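Local coordinates for protein GlcNAc Inducible Gene 2, GIG2 (Candida albicans, PDB 6AKZ) that belongs to the DUF1479 family, binds an iron(III) ion and is probably an oxygenase of cupin type, at residues 282-287 and 329-334; 126-131 and 176-181; 61-66 and 337-342. One frame throughout, in Å; residues are numbered along the deposited sequence.

Contact 1: 282-287 and 329-334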
loop_
_atom_site.group_PDB
_atom_site.type_symbol
_atom_site.label_atom_id
_atom_site.label_comp_id
_atom_site.label_asym_id
_atom_site.label_seq_id
_atom_site.Cartn_x
_atom_site.Cartn_y
_atom_site.Cartn_z
ATOM N N MET A 282 -0.231 -2.356 13.781
ATOM C CA MET A 282 0.478 -3.547 13.417
ATOM C C MET A 282 0.939 -4.404 14.617
ATOM O O MET A 282 1.042 -5.595 14.509
ATOM C CB MET A 282 1.631 -3.251 12.451
ATOM C CG MET A 282 1.190 -2.759 11.074
ATOM S SD MET A 282 -0.035 -3.808 10.283
ATOM C CE MET A 282 0.775 -5.395 10.166
ATOM N N ALA A 283 1.185 -3.790 15.743
ATOM C CA ALA A 283 1.518 -4.553 16.958
ATOM C C ALA A 283 0.287 -5.390 17.247
ATOM O O ALA A 283 0.389 -6.550 17.533
ATOM C CB ALA A 283 1.868 -3.614 18.090
ATOM N N TYR A 284 -0.893 -4.825 17.157
ATOM C CA TYR A 284 -2.117 -5.528 17.519
ATOM C C TYR A 284 -2.448 -6.622 16.519
ATOM O O TYR A 284 -2.697 -7.788 16.886
ATOM C CB TYR A 284 -3.270 -4.526 17.555
ATOM C CG TYR A 284 -4.592 -5.129 17.974
ATOM C CD1 TYR A 284 -4.955 -5.283 19.328
ATOM C CD2 TYR A 284 -5.502 -5.542 16.996
ATOM C CE1 TYR A 284 -6.205 -5.834 19.666
ATOM C CE2 TYR A 284 -6.733 -6.082 17.345
ATOM C CZ TYR A 284 -7.085 -6.202 18.662
ATOM O OH TYR A 284 -8.338 -6.743 18.939
ATOM N N ILE A 285 -2.333 -6.292 15.249
ATOM C CA ILE A 285 -2.660 -7.210 14.158
ATOM C C ILE A 285 -1.720 -8.391 14.224
ATOM O O ILE A 285 -2.213 -9.524 14.172
ATOM C CB ILE A 285 -2.629 -6.537 12.785
ATOM C CG1 ILE A 285 -3.870 -5.619 12.696
ATOM C CG2 ILE A 285 -2.694 -7.492 11.610
ATOM C CD1 ILE A 285 -3.828 -4.508 11.680
ATOM N N MET A 286 -0.417 -8.125 14.265
ATOM C CA MET A 286 0.561 -9.227 14.222
ATOM C C MET A 286 0.448 -10.169 15.385
ATOM O O MET A 286 0.722 -11.333 15.229
ATOM C CB MET A 286 1.996 -8.748 14.074
ATOM C CG MET A 286 2.229 -8.012 12.744
ATOM S SD MET A 286 1.600 -8.777 11.205
ATOM C CE MET A 286 2.471 -10.343 11.201
ATOM N N LEU A 287 0.166 -9.636 16.558
ATOM C CA LEU A 287 -0.028 -10.471 17.733
ATOM C C LEU A 287 -1.407 -11.053 17.923
ATOM O O LEU A 287 -1.571 -11.983 18.737
ATOM C CB LEU A 287 0.362 -9.704 19.002
ATOM C CG LEU A 287 1.820 -9.272 19.127
ATOM C CD1 LEU A 287 2.086 -8.472 20.368
ATOM C CD2 LEU A 287 2.756 -10.438 19.118
ATOM N N PRO A 329 -11.502 -6.348 17.331
ATOM C CA PRO A 329 -12.429 -5.284 17.830
ATOM C C PRO A 329 -11.805 -4.044 18.473
ATOM O O PRO A 329 -12.433 -2.984 18.436
ATOM C CB PRO A 329 -13.279 -6.012 18.882
ATOM C CG PRO A 329 -12.330 -7.073 19.393
ATOM C CD PRO A 329 -11.572 -7.546 18.173
ATOM N N HIS A 330 -10.593 -4.137 19.001
ATOM C CA HIS A 330 -9.938 -3.024 19.601
ATOM C C HIS A 330 -9.533 -1.990 18.557
ATOM O O HIS A 330 -9.233 -0.887 18.920
ATOM C CB HIS A 330 -8.667 -3.435 20.349
ATOM C CG HIS A 330 -8.909 -4.377 21.492
ATOM N ND1 HIS A 330 -9.075 -5.734 21.315
ATOM C CD2 HIS A 330 -8.960 -4.164 22.828
ATOM C CE1 HIS A 330 -9.245 -6.317 22.484
ATOM N NE2 HIS A 330 -9.188 -5.394 23.420
ATOM N N LEU A 331 -9.485 -2.372 17.292
ATOM C CA LEU A 331 -9.173 -1.410 16.240
ATOM C C LEU A 331 -10.312 -0.447 15.937
ATOM O O LEU A 331 -10.066 0.651 15.460
ATOM C CB LEU A 331 -8.729 -2.133 14.945
ATOM C CG LEU A 331 -7.501 -3.028 15.036
ATOM C CD1 LEU A 331 -7.292 -3.630 13.652
ATOM C CD2 LEU A 331 -6.232 -2.341 15.569
ATOM N N HIS A 332 -11.556 -0.853 16.174
ATOM C CA HIS A 332 -12.652 -0.141 15.618
ATOM C C HIS A 332 -12.810 1.283 16.140
ATOM O O HIS A 332 -13.157 2.155 15.387
ATOM C CB HIS A 332 -13.897 -0.970 15.697
ATOM C CG HIS A 332 -13.792 -2.218 14.849
ATOM N ND1 HIS A 332 -14.887 -2.888 14.339
ATOM C CD2 HIS A 332 -12.702 -2.902 14.404
ATOM C CE1 HIS A 332 -14.479 -3.933 13.641
ATOM N NE2 HIS A 332 -13.156 -3.958 13.657
ATOM N N GLN A 333 -12.403 1.529 17.369
ATOM C CA GLN A 333 -12.551 2.816 17.990
ATOM C C GLN A 333 -11.712 3.892 17.269
ATOM O O GLN A 333 -12.018 5.071 17.303
ATOM C CB GLN A 333 -12.013 2.698 19.403
ATOM C CG GLN A 333 -12.138 3.978 20.181
ATOM C CD GLN A 333 -11.797 3.827 21.653
ATOM O OE1 GLN A 333 -10.929 3.040 22.061
ATOM N NE2 GLN A 333 -12.469 4.606 22.442
ATOM N N GLY A 334 -10.653 3.425 16.641
ATOM C CA GLY A 334 -9.712 4.274 15.981
ATOM C C GLY A 334 -9.978 4.722 14.563
ATOM O O GLY A 334 -9.150 5.477 13.995
#

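Contact 2: 126-131 and 176-181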
loop_
_atom_site.group_PDB
_atom_site.type_symbol
_atom_site.label_atom_id
_atom_site.label_comp_id
_atom_site.label_asym_id
_atom_site.label_seq_id
_atom_site.Cartn_x
_atom_site.Cartn_y
_atom_site.Cartn_z
ATOM N N SER A 126 -18.447 1.369 -9.643
ATOM C CA SER A 126 -17.719 2.617 -9.429
ATOM C C SER A 126 -16.235 2.503 -9.783
ATOM O O SER A 126 -15.449 3.403 -9.484
ATOM C CB SER A 126 -17.876 3.083 -7.980
ATOM O OG SER A 126 -19.239 3.307 -7.661
ATOM N N TRP A 127 -15.856 1.399 -10.420
ATOM C CA TRP A 127 -14.467 1.170 -10.815
ATOM C C TRP A 127 -14.348 1.084 -12.334
ATOM O O TRP A 127 -15.127 0.384 -12.981
ATOM C CB TRP A 127 -13.930 -0.109 -10.169
ATOM C CG TRP A 127 -13.949 -0.080 -8.672
ATOM C CD1 TRP A 127 -14.961 -0.497 -7.857
ATOM C CD2 TRP A 127 -12.907 0.394 -7.809
ATOM N NE1 TRP A 127 -14.614 -0.313 -6.540
ATOM C CE2 TRP A 127 -13.358 0.233 -6.484
ATOM C CE3 TRP A 127 -11.638 0.938 -8.028
ATOM C CZ2 TRP A 127 -12.586 0.595 -5.383
ATOM C CZ3 TRP A 127 -10.873 1.297 -6.933
ATOM C CH2 TRP A 127 -11.349 1.125 -5.628
ATOM N N TYR A 128 -13.380 1.797 -12.904
ATOM C CA TYR A 128 -13.206 1.787 -14.375
ATOM C C TYR A 128 -11.798 1.262 -14.721
ATOM O O TYR A 128 -10.797 1.820 -14.260
ATOM C CB TYR A 128 -13.381 3.202 -14.876
ATOM C CG TYR A 128 -14.808 3.625 -14.697
ATOM C CD1 TYR A 128 -15.250 4.199 -13.498
ATOM C CD2 TYR A 128 -15.733 3.399 -15.703
ATOM C CE1 TYR A 128 -16.601 4.499 -13.323
ATOM C CE2 TYR A 128 -17.081 3.729 -15.548
ATOM C CZ TYR A 128 -17.509 4.297 -14.358
ATOM O OH TYR A 128 -18.827 4.623 -14.191
ATOM N N ASN A 129 -11.726 0.195 -15.520
ATOM C CA ASN A 129 -10.478 -0.520 -15.779
ATOM C C ASN A 129 -9.763 0.139 -16.948
ATOM O O ASN A 129 -9.626 -0.461 -18.024
ATOM C CB ASN A 129 -10.752 -2.012 -16.035
ATOM C CG ASN A 129 -11.167 -2.744 -14.763
ATOM O OD1 ASN A 129 -11.534 -2.130 -13.787
ATOM N ND2 ASN A 129 -11.045 -4.037 -14.759
ATOM N N VAL A 130 -9.418 1.405 -16.754
ATOM C CA VAL A 130 -8.624 2.166 -17.650
ATOM C C VAL A 130 -7.279 2.346 -16.908
ATOM O O VAL A 130 -7.213 2.796 -15.736
ATOM C CB VAL A 130 -9.290 3.479 -18.086
ATOM C CG1 VAL A 130 -9.586 4.450 -16.928
ATOM C CG2 VAL A 130 -8.408 4.202 -19.071
ATOM N N PHE A 131 -6.201 2.012 -17.595
ATOM C CA PHE A 131 -4.854 2.060 -17.001
ATOM C C PHE A 131 -3.873 3.050 -17.620
ATOM O O PHE A 131 -3.084 3.674 -16.857
ATOM C CB PHE A 131 -4.296 0.647 -17.029
ATOM C CG PHE A 131 -5.142 -0.332 -16.268
ATOM C CD1 PHE A 131 -5.077 -0.417 -14.891
ATOM C CD2 PHE A 131 -6.114 -1.113 -16.937
ATOM C CE1 PHE A 131 -5.830 -1.343 -14.197
ATOM C CE2 PHE A 131 -6.911 -2.026 -16.246
ATOM C CZ PHE A 131 -6.770 -2.141 -14.856
ATOM N N ASP A 176 -2.748 1.230 -12.393
ATOM C CA ASP A 176 -3.949 1.072 -11.614
ATOM C C ASP A 176 -5.064 1.874 -12.235
ATOM O O ASP A 176 -4.855 2.672 -13.178
ATOM C CB ASP A 176 -3.701 1.462 -10.149
ATOM C CG ASP A 176 -4.500 0.624 -9.141
ATOM O OD1 ASP A 176 -5.492 0.023 -9.486
ATOM O OD2 ASP A 176 -4.145 0.599 -7.947
ATOM N N ARG A 177 -6.241 1.688 -11.657
ATOM C CA ARG A 177 -7.434 2.156 -12.317
ATOM C C ARG A 177 -7.963 3.382 -11.670
ATOM O O ARG A 177 -7.259 4.067 -10.960
ATOM C CB ARG A 177 -8.408 1.045 -12.388
ATOM C CG ARG A 177 -8.775 0.480 -11.120
ATOM C CD ARG A 177 -9.497 -0.804 -11.396
ATOM N NE ARG A 177 -9.884 -1.408 -10.122
ATOM C CZ ARG A 177 -10.850 -2.339 -10.010
ATOM N NH1 ARG A 177 -11.528 -2.786 -11.084
ATOM N NH2 ARG A 177 -11.153 -2.807 -8.824
ATOM N N ILE A 178 -9.149 3.807 -12.107
ATOM C CA ILE A 178 -9.804 4.957 -11.568
ATOM C C ILE A 178 -11.136 4.538 -10.888
ATOM O O ILE A 178 -11.698 3.491 -11.150
ATOM C CB ILE A 178 -9.968 6.039 -12.635
ATOM C CG1 ILE A 178 -10.970 5.655 -13.689
ATOM C CG2 ILE A 178 -8.598 6.362 -13.310
ATOM C CD1 ILE A 178 -11.341 6.808 -14.625
ATOM N N ARG A 179 -11.579 5.378 -9.957
ATOM C CA ARG A 179 -12.876 5.249 -9.335
ATOM C C ARG A 179 -13.676 6.519 -9.588
ATOM O O ARG A 179 -13.165 7.651 -9.491
ATOM C CB ARG A 179 -12.732 4.981 -7.851
ATOM C CG ARG A 179 -14.055 5.237 -7.127
ATOM C CD ARG A 179 -13.969 4.857 -5.687
ATOM N NE ARG A 179 -12.957 5.542 -4.836
ATOM C CZ ARG A 179 -13.016 6.768 -4.319
ATOM N NH1 ARG A 179 -13.935 7.640 -4.714
ATOM N NH2 ARG A 179 -12.119 7.132 -3.374
ATOM N N ILE A 180 -14.922 6.354 -10.044
ATOM C CA ILE A 180 -15.823 7.487 -10.142
ATOM C C ILE A 180 -17.106 7.010 -9.472
ATOM O O ILE A 180 -17.848 6.228 -10.082
ATOM C CB ILE A 180 -16.127 7.885 -11.607
ATOM C CG1 ILE A 180 -14.831 8.244 -12.332
ATOM C CG2 ILE A 180 -17.035 9.106 -11.666
ATOM C CD1 ILE A 180 -14.995 8.480 -13.820
ATOM N N ARG A 181 -17.288 7.376 -8.191
ATOM C CA ARG A 181 -18.352 6.867 -7.342
ATOM C C ARG A 181 -19.487 7.893 -7.286
ATOM O O ARG A 181 -19.318 9.010 -6.843
ATOM C CB ARG A 181 -17.883 6.573 -5.964
ATOM C CG ARG A 181 -18.948 5.942 -5.037
ATOM C CD ARG A 181 -18.281 5.448 -3.798
ATOM N NE ARG A 181 -19.258 4.991 -2.823
ATOM C CZ ARG A 181 -18.973 4.643 -1.580
ATOM N NH1 ARG A 181 -17.736 4.714 -1.100
ATOM N NH2 ARG A 181 -19.939 4.203 -0.796
HETATM O O HOH W 1 -19.593 5.955 -12.100
#

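Contact 3: 61-66 and 337-342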
loop_
_atom_site.group_PDB
_atom_site.type_symbol
_atom_site.label_atom_id
_atom_site.label_comp_id
_atom_site.label_asym_id
_atom_site.label_seq_id
_atom_site.Cartn_x
_atom_site.Cartn_y
_atom_site.Cartn_z
ATOM N N VAL A 61 -5.783 13.299 10.863
ATOM C CA VAL A 61 -4.965 12.851 9.785
ATOM C C VAL A 61 -4.009 13.951 9.399
ATOM O O VAL A 61 -4.420 15.075 9.148
ATOM C CB VAL A 61 -5.849 12.530 8.511
ATOM C CG1 VAL A 61 -5.022 12.265 7.291
ATOM C CG2 VAL A 61 -6.756 11.366 8.885
ATOM N N PRO A 62 -2.720 13.641 9.336
ATOM C CA PRO A 62 -1.762 14.647 8.880
ATOM C C PRO A 62 -2.123 15.267 7.503
ATOM O O PRO A 62 -2.516 14.574 6.547
ATOM C CB PRO A 62 -0.476 13.872 8.806
ATOM C CG PRO A 62 -0.647 12.729 9.754
ATOM C CD PRO A 62 -2.087 12.345 9.620
ATOM N N LYS A 63 -1.999 16.563 7.427
ATOM C CA LYS A 63 -2.309 17.272 6.242
ATOM C C LYS A 63 -1.318 18.417 6.076
ATOM O O LYS A 63 -0.924 19.023 7.018
ATOM C CB LYS A 63 -3.729 17.828 6.389
ATOM C CG LYS A 63 -4.314 18.446 5.165
ATOM C CD LYS A 63 -5.805 18.723 5.262
ATOM C CE LYS A 63 -6.152 20.074 5.826
ATOM N NZ LYS A 63 -7.617 20.108 6.035
ATOM N N CYS A 64 -0.931 18.693 4.860
ATOM C CA CYS A 64 -0.088 19.824 4.582
ATOM C C CYS A 64 -0.284 20.313 3.181
ATOM O O CYS A 64 -0.931 19.657 2.412
ATOM C CB CYS A 64 1.360 19.534 4.859
ATOM S SG CYS A 64 2.162 18.485 3.647
ATOM N N ASP A 65 0.246 21.490 2.882
ATOM C CA ASP A 65 0.169 22.065 1.557
ATOM C C ASP A 65 1.381 21.737 0.702
ATOM O O ASP A 65 2.452 21.666 1.202
ATOM C CB ASP A 65 0.011 23.569 1.560
ATOM C CG ASP A 65 -0.566 24.082 0.253
ATOM O OD1 ASP A 65 -1.762 24.371 0.314
ATOM O OD2 ASP A 65 0.129 24.206 -0.801
ATOM N N PHE A 66 1.141 21.564 -0.592
ATOM C CA PHE A 66 2.203 21.222 -1.482
ATOM C C PHE A 66 3.356 22.234 -1.317
ATOM O O PHE A 66 4.488 21.860 -1.352
ATOM C CB PHE A 66 1.700 21.222 -2.924
ATOM C CG PHE A 66 2.750 20.917 -3.906
ATOM C CD1 PHE A 66 3.289 19.691 -3.933
ATOM C CD2 PHE A 66 3.253 21.880 -4.742
ATOM C CE1 PHE A 66 4.270 19.380 -4.778
ATOM C CE2 PHE A 66 4.262 21.570 -5.603
ATOM C CZ PHE A 66 4.769 20.313 -5.622
ATOM N N SER A 337 -12.907 8.950 9.223
ATOM C CA SER A 337 -12.830 9.433 7.831
ATOM C C SER A 337 -11.635 10.285 7.661
ATOM O O SER A 337 -11.220 10.965 8.616
ATOM C CB SER A 337 -14.048 10.280 7.460
ATOM O OG SER A 337 -15.168 9.448 7.473
ATOM N N ILE A 338 -11.145 10.349 6.423
ATOM C CA ILE A 338 -10.156 11.411 6.114
ATOM C C ILE A 338 -10.805 12.793 6.127
ATOM O O ILE A 338 -12.034 12.898 6.092
ATOM C CB ILE A 338 -9.435 11.151 4.782
ATOM C CG1 ILE A 338 -10.456 11.109 3.635
ATOM C CG2 ILE A 338 -8.535 9.922 4.948
ATOM C CD1 ILE A 338 -9.770 11.131 2.313
ATOM N N PRO A 339 -9.991 13.864 6.238
ATOM C CA PRO A 339 -10.481 15.266 6.104
ATOM C C PRO A 339 -11.141 15.492 4.765
ATOM O O PRO A 339 -11.054 14.658 3.837
ATOM C CB PRO A 339 -9.230 16.155 6.382
ATOM C CG PRO A 339 -8.104 15.213 6.648
ATOM C CD PRO A 339 -8.556 13.813 6.561
ATOM N N ASP A 340 -11.917 16.569 4.707
ATOM C CA ASP A 340 -12.549 17.014 3.445
ATOM C C ASP A 340 -11.502 16.956 2.318
ATOM O O ASP A 340 -10.373 17.333 2.522
ATOM C CB ASP A 340 -13.097 18.446 3.586
ATOM C CG ASP A 340 -14.295 18.521 4.540
ATOM O OD1 ASP A 340 -14.926 17.465 4.924
ATOM O OD2 ASP A 340 -14.597 19.686 4.927
ATOM N N VAL A 341 -11.869 16.370 1.207
ATOM C CA VAL A 341 -10.976 16.226 0.056
ATOM C C VAL A 341 -11.319 17.314 -0.954
ATOM O O VAL A 341 -12.505 17.470 -1.309
ATOM C CB VAL A 341 -11.223 14.845 -0.598
ATOM C CG1 VAL A 341 -10.480 14.685 -1.893
ATOM C CG2 VAL A 341 -10.830 13.767 0.378
ATOM N N LYS A 342 -10.287 18.013 -1.419
ATOM C CA LYS A 342 -10.382 18.978 -2.500
ATOM C C LYS A 342 -9.688 18.428 -3.797
ATOM O O LYS A 342 -8.667 17.761 -3.763
ATOM C CB LYS A 342 -9.784 20.312 -2.046
ATOM C CG LYS A 342 -10.444 20.893 -0.783
ATOM C CD LYS A 342 -11.868 21.304 -1.070
ATOM C CE LYS A 342 -12.475 22.171 0.084
ATOM N NZ LYS A 342 -13.372 21.349 0.972
HETATM O O HOH W 2 -9.301 19.612 4.075
#

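Contact 1: 282-287 and 329-334
The side chain of Tyr284 swings out from its helix with CG opposite the backbone N (chi1 -178°), which carries the phenol across to the turn at 329-334. There His330 has CG opposite its carbonyl carbon (chi1 -62°), and its imidazole is placed so that ND1 meets the phenol oxygen. Tyr284 OH and His330 ND1 are 2.7 Å apart in a hydrogen bond that either partner could donate, and each group sits near the plane of the other's ring, at its edge. The two ring planes stand at 59°, an oblique pairing, and His330 CB also packs against Tyr284 CE1 at 3.5 Å. Pro329 CD closes in on the hydroxyl, 3.4 Å from Tyr284 OH.

The contact joins the last turns of helix 278-287 to the loop between strands 322-323 and 336-337, in what is probably a cupin-like fold. The long helix 32-56 packs here too: the ring of Trp39 meets that of Tyr284 at a shallow angle, and Ile46 touches the same side chain.

Away from the hydroxyl, nearer the helix backbone, the contact is apolar. Leu331 CD2 approaches Tyr284 CD2 obliquely at 3.6 Å, while the other methyl, CD1, reaches Ile285. That second touch is looser, with Leu331 CD1 4.1 Å from Ile285 CG1, the two chains meeting roughly perpendicular.

Contact 2: 126-131 and 176-181
The indole of Trp127 has an arginine atom over each face, both near its border. On one side is Arg177 NH2, 3.6 Å over the indole plane; on the other is the aliphatic CB of Arg179, whose guanidinium turns off to Ser367 and Tyr371. The guanidinium of Arg177 is tilted only 21° from the indole plane, and Trp127 CB lies off-centre over one of the guanidinium faces. At the guanidinium edge, within its plane, NH1 of Arg177 donates to OD1 of Asn129 at 2.8 Å, which helps to hold the rotation of the group. Arg177 gets there on an extended chain whose CG starts between the backbone N and the carbonyl carbon (chi1 58°). The ring of Phe131 lies alongside that chain, with Asp176 N at the ring's edge, in its plane.

Strands 127-128 and 178-181 run antiparallel here, 127-128 being the outermost strand at this end of the large mixed sheet. Tyr128 and Ile178 form the hydrogen-bonded pair: Tyr128 N to Ile178 O is 3.0 Å and nearly straight, whereas the return bond from Ile178 N to Tyr128 O is weak at 3.4 Å. Trp127 faces Arg179 as the non-hydrogen-bonded pair, and Ile180 N donates to Ser126 O just beyond it. After Tyr128 the pairing ends as the chain bends through an inverse gamma turn centred on Asn129.

The sheet face opposite Trp127 is largely apolar and packs on helix 96-112. Tyr128 CB touches Ile178 CG1 at 3.6 Å, and Val130 CG1 meets that same CG1 at 3.7 Å. The hydroxyl of Tyr128 bonds to Asn123 N and to a water, which in turn donates to Ile180 O at 2.7 Å.

Contact 3: 61-66 and 337-342
Val61 packs on the ring of Pro339 in what is probably a cupin-type (double-stranded beta-helix) core, as the family's clan suggests. Here the edge of the large mixed sheet meets the loop that crosses from the small sheet of strands 336-337, 272-274 and 355-357 into strand 346-350 of the large one. Strand 63-65, which Val61 leads into, is the outermost strand on this side and pairs in parallel with strand 87-91. Between the two segments themselves there is no direct hydrogen bond, so the join rests on apolar packing and one water.

The tight part is small. Val61 comes obliquely onto the proline ring with its branch point foremost: Val61 CB lies 3.6 Å from Pro339 CD. The two methyls spread beside it, each slightly farther off, CG2 at 3.8 Å and CG1 at 3.9 Å from Pro339 CD. CG1 stands opposite the backbone N (chi1 171°), which leaves CG2 directed toward the Ile338 backbone, with CG2 4.4 Å from Ile338 CA. Cys87 and Val274 also touch Val61, burying it between the two sheets, while the side chain of Ile338 leads away to Trp259 and Leu272.

Toward Lys63 the packing opens out. Lys63 is exposed, and a bend at chi3 (89°) turns the end of its chain aside, so that NZ passes the proline ring rather than packing on it, 4.3 Å from Pro339 CB. A water makes up the distance. Asp340, whose carboxylate OD1 is taken by Ser267 N, contributes its backbone carbonyl to this bridge: Lys63 NZ donates to the water at 2.6 Å, and the same water donates to Asp340 O at 3.0 Å.

In the fold
Contacts 2 and 3 sit at opposite edges of one seven-stranded mixed sheet, through its outermost strands 127-128 and 63-65, with centres 22 Å apart. Contact 1 lies off that sheet, on helix 278-287, with its centre 23 Å from contact 3 and 30 Å from contact 2. Contact 3 spans most of the chain; within its span contact 2 closes first and contact 1 follows. Residues 329-334 and 337-342 nearly adjoin, so one run of chain serves contacts 1 and 3. Each contact brings one side chain within about 8 to 12 Å of the iron held by His192, Asp194 and His355, so they belong to the scaffold around the site, not its first shell.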